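PDB 5N40: putative invasin from Yersinia pseudotuberculosis IP 31758, which is an adhesin that probably mediates bacterial attachment to host cells, with a C-type lectin-like domain following two immunoglobulin-like domains. Local coordinates for residues Gly231-Ala239 with Ile299-Thr307; Arg312-His322 with Tyr334-Asn345. The protein carries 1 engineered substitution. One frame throughout, in Å; residues are numbered along the deposited sequence.

From the N terminus the chain first runs through its immunoglobulin-like strands and then enters the adhesion domain, where both contacts lie. Contact 1 closes the longer loop: residues 231-239, whose last four form strand 236-239, meet the end of helix 298-301 and the turn after it, with 59 residues between. Contact 2 opens only after contact 1 has closed; it brings parts of strands 311-313 and 321-325, with strand 315-318, against the loop 334-339 and helix 340-343. The two loops therefore stand in series, neither enclosing nor crossing the other. Their centres are about 25 Å apart and their nearest atoms about 10 Å, without touching; contact 2 lies farther from the centre of the chain.

Contact 1. Residues Gly231-Ala239 with Ile299-Thr307; sequences GNMAETLTA and IQTVAGWPT
The indole nitrogen of W305 donates to the carbonyl oxygen of A234, NE1 to O 3.0 Å, the acceptor lying near the ring edge but 20° out of its plane. A second bond joins the same two loops: A234 N donates to A303 O, in the carbonyl plane and nearly straight, with an N-H...O angle of 164°. A234 thus uses both its amide and its carbonyl across the contact, and its methyl group packs on that of A303.

L237 supplies the apolar half. L237 CD1 sits over one face of the indole, 3.9 Å from the centroid of the W305 six-membered ring, a CH-pi contact; the same methyl lies 3.7 Å from A303 CB and also approaches I299 CD1. M233 crosses the indole at about a right angle. Placed anti to the backbone N (chi1 -179°), M233 CG comes 3.5 Å from W305 CD1, and the sulfur makes an oblique Met-aromatic contact. The bend at chi3 then carries M233 CE to 3.2 Å from G304 O.

G304, with positive phi, leads the chain out of helix 298-301 and into W305. This buried contact of the adhesion domain ties that turn to the loop entering the antiparallel pair 236-239/242-245, where L237 and F244 share backbone bonding. F244 also touches W305, W267 of strand 265-269 meets M233 and P306, and L290 of helix 284-293 packs on L237 and I299.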
loop_
_atom_site.group_PDB
_atom_site.type_symbol
_atom_site.label_atom_id
_atom_site.label_comp_id
_atom_site.label_asym_id
_atom_site.label_seq_id
_atom_site.Cartn_x
_atom_site.Cartn_y
_atom_site.Cartn_z
ATOM N N GLY A 231 -10.130 -9.288 -11.743
ATOM C CA GLY A 231 -9.973 -8.779 -13.093
ATOM C C GLY A 231 -11.044 -7.777 -13.485
ATOM O O GLY A 231 -12.056 -7.613 -12.799
ATOM N N ASN A 232 -10.801 -7.106 -14.620
ATOM C CA ASN A 232 -11.773 -6.181 -15.204
ATOM C C ASN A 232 -11.831 -6.340 -16.716
ATOM O O ASN A 232 -11.948 -5.356 -17.451
ATOM C CB ASN A 232 -11.444 -4.727 -14.853
ATOM C CG ASN A 232 -10.155 -4.254 -15.492
ATOM O OD1 ASN A 232 -9.164 -4.985 -15.520
ATOM N ND2 ASN A 232 -10.158 -3.027 -16.016
ATOM N N MET A 233 -11.768 -7.577 -17.199
ATOM C CA MET A 233 -11.807 -7.823 -18.635
ATOM C C MET A 233 -13.069 -7.213 -19.238
ATOM O O MET A 233 -14.133 -7.215 -18.618
ATOM C CB MET A 233 -11.766 -9.328 -18.907
ATOM C CG MET A 233 -11.782 -9.721 -20.372
ATOM S SD MET A 233 -11.870 -11.503 -20.594
ATOM C CE MET A 233 -10.349 -11.971 -19.763
ATOM N N ALA A 234 -12.943 -6.683 -20.455
ATOM C CA ALA A 234 -14.109 -6.166 -21.167
ATOM C C ALA A 234 -15.170 -7.251 -21.306
ATOM O O ALA A 234 -14.896 -8.346 -21.806
ATOM C CB ALA A 234 -13.708 -5.655 -22.550
ATOM N N GLU A 235 -16.394 -6.937 -20.879
ATOM C CA GLU A 235 -17.484 -7.902 -21.004
ATOM C C GLU A 235 -17.940 -8.023 -22.451
ATOM O O GLU A 235 -18.303 -9.116 -22.903
ATOM C CB GLU A 235 -18.664 -7.492 -20.128
ATOM C CG GLU A 235 -18.390 -7.525 -18.633
ATOM C CD GLU A 235 -18.231 -8.929 -18.070
ATOM O OE1 GLU A 235 -18.611 -9.905 -18.753
ATOM O OE2 GLU A 235 -17.724 -9.058 -16.935
ATOM N N THR A 236 -17.984 -6.897 -23.158
ATOM C CA THR A 236 -18.275 -6.841 -24.584
ATOM C C THR A 236 -17.353 -5.816 -25.231
ATOM O O THR A 236 -16.807 -4.933 -24.566
ATOM C CB THR A 236 -19.739 -6.449 -24.862
ATOM O OG1 THR A 236 -19.974 -5.110 -24.409
ATOM C CG2 THR A 236 -20.708 -7.389 -24.161
ATOM N N LEU A 237 -17.189 -5.941 -26.548
ATOM C CA LEU A 237 -16.544 -4.926 -27.366
ATOM C C LEU A 237 -17.417 -4.671 -28.589
ATOM O O LEU A 237 -18.127 -5.561 -29.052
ATOM C CB LEU A 237 -15.144 -5.356 -27.813
ATOM C CG LEU A 237 -14.111 -5.651 -26.716
ATOM C CD1 LEU A 237 -12.906 -6.349 -27.326
ATOM C CD2 LEU A 237 -13.683 -4.373 -26.009
ATOM N N THR A 238 -17.367 -3.452 -29.105
ATOM C CA THR A 238 -18.177 -3.085 -30.261
ATOM C C THR A 238 -17.307 -2.547 -31.386
ATOM O O THR A 238 -16.383 -1.759 -31.161
ATOM C CB THR A 238 -19.236 -2.057 -29.866
ATOM O OG1 THR A 238 -20.054 -2.597 -28.816
ATOM C CG2 THR A 238 -20.117 -1.693 -31.056
ATOM N N ALA A 239 -17.619 -2.966 -32.611
ATOM C CA ALA A 239 -16.931 -2.461 -33.792
ATOM C C ALA A 239 -17.966 -2.257 -34.891
ATOM O O ALA A 239 -18.508 -3.228 -35.427
ATOM C CB ALA A 239 -15.822 -3.407 -34.245
ATOM N N ILE A 299 -6.232 -6.791 -28.457
ATOM C CA ILE A 299 -7.371 -7.560 -27.970
ATOM C C ILE A 299 -7.051 -8.117 -26.591
ATOM O O ILE A 299 -7.931 -8.200 -25.726
ATOM C CB ILE A 299 -7.739 -8.670 -28.975
ATOM C CG1 ILE A 299 -8.367 -8.056 -30.243
ATOM C CG2 ILE A 299 -8.688 -9.689 -28.359
ATOM C CD1 ILE A 299 -9.730 -7.417 -30.026
ATOM N N GLN A 300 -5.786 -8.463 -26.350
ATOM C CA GLN A 300 -5.336 -8.912 -25.037
ATOM C C GLN A 300 -4.890 -7.755 -24.142
ATOM O O GLN A 300 -5.313 -7.667 -22.982
ATOM C CB GLN A 300 -4.194 -9.925 -25.195
ATOM C CG GLN A 300 -3.720 -10.542 -23.867
ATOM C CD GLN A 300 -2.324 -11.143 -23.959
ATOM O OE1 GLN A 300 -2.038 -11.956 -24.835
ATOM N NE2 GLN A 300 -1.447 -10.741 -23.047
ATOM N N THR A 301 -4.028 -6.867 -24.643
ATOM C CA THR A 301 -3.395 -5.892 -23.762
ATOM C C THR A 301 -4.271 -4.672 -23.468
ATOM O O THR A 301 -3.988 -3.945 -22.513
ATOM C CB THR A 301 -2.046 -5.453 -24.348
ATOM O OG1 THR A 301 -2.204 -5.036 -25.710
ATOM C CG2 THR A 301 -1.054 -6.605 -24.297
ATOM N N VAL A 302 -5.330 -4.434 -24.232
ATOM C CA VAL A 302 -6.298 -3.385 -23.903
ATOM C C VAL A 302 -7.557 -3.967 -23.274
ATOM O O VAL A 302 -7.994 -3.516 -22.212
ATOM C CB VAL A 302 -6.641 -2.543 -25.152
ATOM C CG1 VAL A 302 -7.795 -1.593 -24.856
ATOM C CG2 VAL A 302 -5.430 -1.757 -25.602
ATOM N N ALA A 303 -8.161 -4.968 -23.921
ATOM C CA ALA A 303 -9.439 -5.509 -23.468
ATOM C C ALA A 303 -9.306 -6.748 -22.600
ATOM O O ALA A 303 -10.276 -7.116 -21.932
ATOM C CB ALA A 303 -10.337 -5.846 -24.667
ATOM N N GLY A 304 -8.143 -7.395 -22.595
ATOM C CA GLY A 304 -7.894 -8.541 -21.752
ATOM C C GLY A 304 -8.273 -9.893 -22.321
ATOM O O GLY A 304 -8.022 -10.907 -21.662
ATOM N N TRP A 305 -8.842 -9.966 -23.525
ATOM C CA TRP A 305 -9.305 -11.267 -24.010
ATOM C C TRP A 305 -8.116 -12.175 -24.336
ATOM O O TRP A 305 -7.084 -11.695 -24.809
ATOM C CB TRP A 305 -10.182 -11.116 -25.251
ATOM C CG TRP A 305 -11.455 -10.387 -25.013
ATOM C CD1 TRP A 305 -11.789 -9.661 -23.913
ATOM C CD2 TRP A 305 -12.570 -10.296 -25.909
ATOM N NE1 TRP A 305 -13.046 -9.129 -24.060
ATOM C CE2 TRP A 305 -13.546 -9.501 -25.281
ATOM C CE3 TRP A 305 -12.835 -10.814 -27.177
ATOM C CZ2 TRP A 305 -14.773 -9.214 -25.874
ATOM C CZ3 TRP A 305 -14.057 -10.520 -27.772
ATOM C CH2 TRP A 305 -15.007 -9.732 -27.118
ATOM N N PRO A 306 -8.229 -13.485 -24.090
ATOM C CA PRO A 306 -7.112 -14.403 -24.377
ATOM C C PRO A 306 -6.987 -14.657 -25.872
ATOM O O PRO A 306 -7.960 -15.045 -26.525
ATOM C CB PRO A 306 -7.508 -15.683 -23.632
ATOM C CG PRO A 306 -9.004 -15.641 -23.624
ATOM C CD PRO A 306 -9.379 -14.192 -23.500
ATOM N N THR A 307 -5.775 -14.489 -26.404
ATOM C CA THR A 307 -5.578 -14.501 -27.853
ATOM C C THR A 307 -4.619 -15.582 -28.347
ATOM O O THR A 307 -4.326 -15.620 -29.549
ATOM C CB THR A 307 -5.078 -13.135 -28.332
ATOM O OG1 THR A 307 -3.847 -12.816 -27.676
ATOM C CG2 THR A 307 -6.112 -12.051 -28.069
#

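Contact 2. Residues Arg312-His322 with Tyr334-Asn345; sequences RSSTSAVIGQH and YNSIGNGDVDGN
D341 and H322 form a two-point grip: H322 N donates to D341 OD1 (2.8 Å), and H322 ND1 donates to D341 OD2 (2.6 Å), using the syn lone pair of that oxygen. Ring and carboxylate are nearly coplanar, 16° apart, which suits this His-carboxylate bond.

Charged and backbone groups meet at R312. Its chain runs extended from CG to NE, and R312 NH2 donates to two carbonyl oxygens near the guanidinium plane, G340 O and G344 O, both at 2.7 Å. The approach to G344 O is from above the carbonyl plane rather than along a lone pair. G340 O also accepts from G344 N, which arrives at the other face of its carbonyl plane. R312 NH1 lies in a long salt bridge to D341 OD1, and a water that accepts from NH1 also bonds to H322 O and D341 OD1. The NE of R312 bonds to F270 O.

Hydrogen bonds from both ends of its amide hold the Q321 side chain. Bent at chi2 (-58°), it lets Q321 OE1 accept from D341 N (3.0 Å), which lies in the plane of the side-chain carbonyl, on a lone pair of OE1. Q321 NE2 donates to N339 OD1 (2.8 Å); the two amide planes stand 76° apart. A second water links Q321 OE1 to N335 N.

Apolar contacts gather at Y334, whose ring takes A317 CB obliquely, 3.5 Å from Y334 CD1, and the methyls of V318. A317 and V318 face Q321 in a classic beta bulge, beside the type II turn V318-Q321.

H322, donating through ND1 as well as its backbone N, holds both carboxylate oxygens of D341; with R312 nearby, this would be expected to favour the ionised carboxylate. Helix 340-343 is thus bound to the strands of the adhesion domain chiefly by polar groups, through both side chains and backbone.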
loop_
_atom_site.group_PDB
_atom_site.type_symbol
_atom_site.label_atom_id
_atom_site.label_comp_id
_atom_site.label_asym_id
_atom_site.label_seq_id
_atom_site.Cartn_x
_atom_site.Cartn_y
_atom_site.Cartn_z
ATOM N N ARG A 312 -13.644 -18.713 -33.387
ATOM C CA ARG A 312 -14.443 -19.283 -34.465
ATOM C C ARG A 312 -15.279 -18.207 -35.150
ATOM O O ARG A 312 -15.721 -17.237 -34.526
ATOM C CB ARG A 312 -15.359 -20.393 -33.939
ATOM C CG ARG A 312 -14.608 -21.636 -33.484
ATOM C CD ARG A 312 -15.524 -22.852 -33.343
ATOM N NE ARG A 312 -14.746 -24.085 -33.251
ATOM C CZ ARG A 312 -14.201 -24.711 -34.291
ATOM N NH1 ARG A 312 -14.348 -24.227 -35.521
ATOM N NH2 ARG A 312 -13.506 -25.824 -34.105
ATOM N N SER A 313 -15.485 -18.385 -36.453
ATOM C CA SER A 313 -16.374 -17.534 -37.226
ATOM C C SER A 313 -17.452 -18.386 -37.877
ATOM O O SER A 313 -17.377 -19.617 -37.907
ATOM C CB SER A 313 -15.613 -16.742 -38.299
ATOM O OG SER A 313 -15.602 -17.437 -39.540
ATOM N N SER A 314 -18.458 -17.708 -38.417
ATOM C CA SER A 314 -19.558 -18.362 -39.108
ATOM C C SER A 314 -19.417 -18.293 -40.623
ATOM O O SER A 314 -20.379 -18.592 -41.336
ATOM C CB SER A 314 -20.884 -17.738 -38.682
ATOM O OG SER A 314 -20.869 -16.340 -38.909
ATOM N N THR A 315 -18.246 -17.910 -41.127
ATOM C CA THR A 315 -17.998 -17.823 -42.561
ATOM C C THR A 315 -17.446 -19.154 -43.062
ATOM O O THR A 315 -16.379 -19.594 -42.618
ATOM C CB THR A 315 -17.014 -16.693 -42.866
ATOM O OG1 THR A 315 -17.488 -15.470 -42.289
ATOM C CG2 THR A 315 -16.840 -16.511 -44.376
ATOM N N SER A 316 -18.158 -19.775 -44.002
ATOM C CA SER A 316 -17.703 -21.027 -44.597
ATOM C C SER A 316 -16.504 -20.788 -45.506
ATOM O O SER A 316 -16.522 -19.887 -46.351
ATOM C CB SER A 316 -18.833 -21.675 -45.391
ATOM O OG SER A 316 -19.956 -21.926 -44.567
ATOM N N ALA A 317 -15.464 -21.607 -45.334
ATOM C CA ALA A 317 -14.279 -21.563 -46.185
ATOM C C ALA A 317 -14.383 -22.590 -47.308
ATOM O O ALA A 317 -14.389 -22.236 -48.491
ATOM C CB ALA A 317 -13.019 -21.808 -45.350
ATOM N N VAL A 318 -14.458 -23.867 -46.942
ATOM C CA VAL A 318 -14.707 -24.959 -47.864
ATOM C C VAL A 318 -15.779 -25.849 -47.246
ATOM O O VAL A 318 -16.215 -25.630 -46.117
ATOM C CB VAL A 318 -13.430 -25.763 -48.179
ATOM C CG1 VAL A 318 -12.400 -24.871 -48.853
ATOM C CG2 VAL A 318 -12.852 -26.379 -46.907
ATOM N N ILE A 319 -16.205 -26.861 -47.999
ATOM C CA ILE A 319 -17.274 -27.720 -47.510
ATOM C C ILE A 319 -16.820 -28.365 -46.207
ATOM O O ILE A 319 -15.800 -29.065 -46.160
ATOM C CB ILE A 319 -17.670 -28.754 -48.574
ATOM C CG1 ILE A 319 -18.918 -29.527 -48.136
ATOM C CG2 ILE A 319 -16.513 -29.711 -48.879
ATOM C CD1 ILE A 319 -20.183 -28.679 -48.083
ATOM N N GLY A 320 -17.553 -28.096 -45.130
ATOM C CA GLY A 320 -17.261 -28.684 -43.837
ATOM C C GLY A 320 -16.204 -27.984 -43.010
ATOM O O GLY A 320 -15.790 -28.533 -41.981
ATOM N N GLN A 321 -15.750 -26.796 -43.413
ATOM C CA GLN A 321 -14.770 -26.046 -42.635
ATOM C C GLN A 321 -15.108 -24.564 -42.663
ATOM O O GLN A 321 -15.340 -23.996 -43.734
ATOM C CB GLN A 321 -13.346 -26.261 -43.165
ATOM C CG GLN A 321 -12.900 -27.713 -43.190
ATOM C CD GLN A 321 -12.962 -28.375 -41.825
ATOM O OE1 GLN A 321 -12.808 -27.720 -40.792
ATOM N NE2 GLN A 321 -13.199 -29.680 -41.817
ATOM N N HIS A 322 -15.118 -23.939 -41.488
ATOM C CA HIS A 322 -15.339 -22.508 -41.364
ATOM C C HIS A 322 -14.057 -21.815 -40.928
ATOM O O HIS A 322 -13.268 -22.359 -40.148
ATOM C CB HIS A 322 -16.454 -22.198 -40.360
ATOM C CG HIS A 322 -17.806 -22.678 -40.784
ATOM N ND1 HIS A 322 -18.157 -24.011 -40.788
ATOM C CD2 HIS A 322 -18.900 -22.001 -41.209
ATOM C CE1 HIS A 322 -19.406 -24.135 -41.200
ATOM N NE2 HIS A 322 -19.880 -22.930 -41.459
ATOM N N TYR A 334 -8.438 -21.876 -42.219
ATOM C CA TYR A 334 -9.198 -23.078 -41.912
ATOM C C TYR A 334 -8.233 -24.255 -41.953
ATOM O O TYR A 334 -7.066 -24.112 -42.328
ATOM C CB TYR A 334 -10.362 -23.279 -42.889
ATOM C CG TYR A 334 -9.922 -23.595 -44.298
ATOM C CD1 TYR A 334 -9.605 -22.580 -45.193
ATOM C CD2 TYR A 334 -9.820 -24.911 -44.733
ATOM C CE1 TYR A 334 -9.199 -22.869 -46.487
ATOM C CE2 TYR A 334 -9.415 -25.209 -46.022
ATOM C CZ TYR A 334 -9.105 -24.185 -46.895
ATOM O OH TYR A 334 -8.704 -24.483 -48.176
ATOM N N ASN A 335 -8.718 -25.429 -41.551
ATOM C CA ASN A 335 -7.866 -26.615 -41.461
ATOM C C ASN A 335 -8.675 -27.840 -41.876
ATOM O O ASN A 335 -9.428 -28.397 -41.071
ATOM C CB ASN A 335 -7.303 -26.779 -40.055
ATOM C CG ASN A 335 -6.344 -27.945 -39.949
ATOM O OD1 ASN A 335 -6.469 -28.783 -39.057
ATOM N ND2 ASN A 335 -5.389 -28.016 -40.873
ATOM N N SER A 336 -8.502 -28.261 -43.130
ATOM C CA SER A 336 -9.156 -29.472 -43.610
ATOM C C SER A 336 -8.459 -30.721 -43.086
ATOM O O SER A 336 -9.120 -31.694 -42.707
ATOM C CB SER A 336 -9.179 -29.486 -45.140
ATOM O OG SER A 336 -9.763 -28.300 -45.650
ATOM N N ILE A 337 -7.126 -30.699 -43.045
ATOM C CA ILE A 337 -6.360 -31.879 -42.648
ATOM C C ILE A 337 -6.749 -32.317 -41.239
ATOM O O ILE A 337 -7.005 -33.500 -40.985
ATOM C CB ILE A 337 -4.850 -31.595 -42.756
ATOM C CG1 ILE A 337 -4.484 -31.167 -44.181
ATOM C CG2 ILE A 337 -4.039 -32.827 -42.356
ATOM C CD1 ILE A 337 -3.106 -30.556 -44.306
ATOM N N GLY A 338 -6.795 -31.374 -40.304
ATOM C CA GLY A 338 -7.169 -31.676 -38.940
ATOM C C GLY A 338 -8.652 -31.599 -38.656
ATOM O O GLY A 338 -9.046 -31.648 -37.485
ATOM N N ASN A 339 -9.486 -31.487 -39.694
ATOM C CA ASN A 339 -10.926 -31.321 -39.535
ATOM C C ASN A 339 -11.228 -30.313 -38.432
ATOM O O ASN A 339 -11.777 -30.673 -37.385
ATOM C CB ASN A 339 -11.588 -32.668 -39.237
ATOM C CG ASN A 339 -13.087 -32.649 -39.482
ATOM O OD1 ASN A 339 -13.649 -31.636 -39.902
ATOM N ND2 ASN A 339 -13.743 -33.773 -39.221
ATOM N N GLY A 340 -10.885 -29.043 -38.669
ATOM C CA GLY A 340 -10.966 -28.045 -37.611
ATOM C C GLY A 340 -12.365 -27.872 -37.052
ATOM O O GLY A 340 -12.537 -27.635 -35.853
ATOM N N ASP A 341 -13.384 -27.978 -37.907
ATOM C CA ASP A 341 -14.750 -27.724 -37.460
ATOM C C ASP A 341 -15.194 -28.717 -36.397
ATOM O O ASP A 341 -16.012 -28.377 -35.534
ATOM C CB ASP A 341 -15.722 -27.776 -38.639
ATOM C CG ASP A 341 -15.945 -26.419 -39.284
ATOM O OD1 ASP A 341 -15.038 -25.558 -39.225
ATOM O OD2 ASP A 341 -17.044 -26.219 -39.847
ATOM N N VAL A 342 -14.685 -29.942 -36.445
ATOM C CA VAL A 342 -15.139 -31.015 -35.568
ATOM C C VAL A 342 -14.181 -31.229 -34.404
ATOM O O VAL A 342 -14.603 -31.310 -33.251
ATOM C CB VAL A 342 -15.331 -32.315 -36.381
ATOM C CG1 VAL A 342 -15.613 -33.496 -35.464
ATOM C CG2 VAL A 342 -16.460 -32.154 -37.392
ATOM N N ASP A 343 -12.883 -31.338 -34.693
ATOM C CA ASP A 343 -11.893 -31.658 -33.672
ATOM C C ASP A 343 -11.278 -30.429 -33.017
ATOM O O ASP A 343 -10.655 -30.559 -31.955
ATOM C CB ASP A 343 -10.770 -32.508 -34.276
ATOM C CG ASP A 343 -11.277 -33.806 -34.869
ATOM O OD1 ASP A 343 -12.348 -34.281 -34.435
ATOM O OD2 ASP A 343 -10.604 -34.353 -35.766
ATOM N N GLY A 344 -11.432 -29.249 -33.618
ATOM C CA GLY A 344 -10.851 -28.036 -33.057
ATOM C C GLY A 344 -11.650 -27.534 -31.869
ATOM O O GLY A 344 -12.875 -27.390 -31.943
ATOM N N ASN A 345 -10.956 -27.272 -30.762
ATOM C CA ASN A 345 -11.549 -26.667 -29.570
ATOM C C ASN A 345 -11.011 -25.242 -29.493
ATOM O O ASN A 345 -9.897 -25.008 -29.014
ATOM C CB ASN A 345 -11.228 -27.472 -28.315
ATOM C CG ASN A 345 -11.998 -28.777 -28.253
ATOM O OD1 ASN A 345 -13.170 -28.843 -28.635
ATOM N ND2 ASN A 345 -11.343 -29.825 -27.773
HETATM O O HOH W 1 -12.747 -24.486 -38.265
HETATM O O HOH W 2 -11.204 -25.743 -39.966
#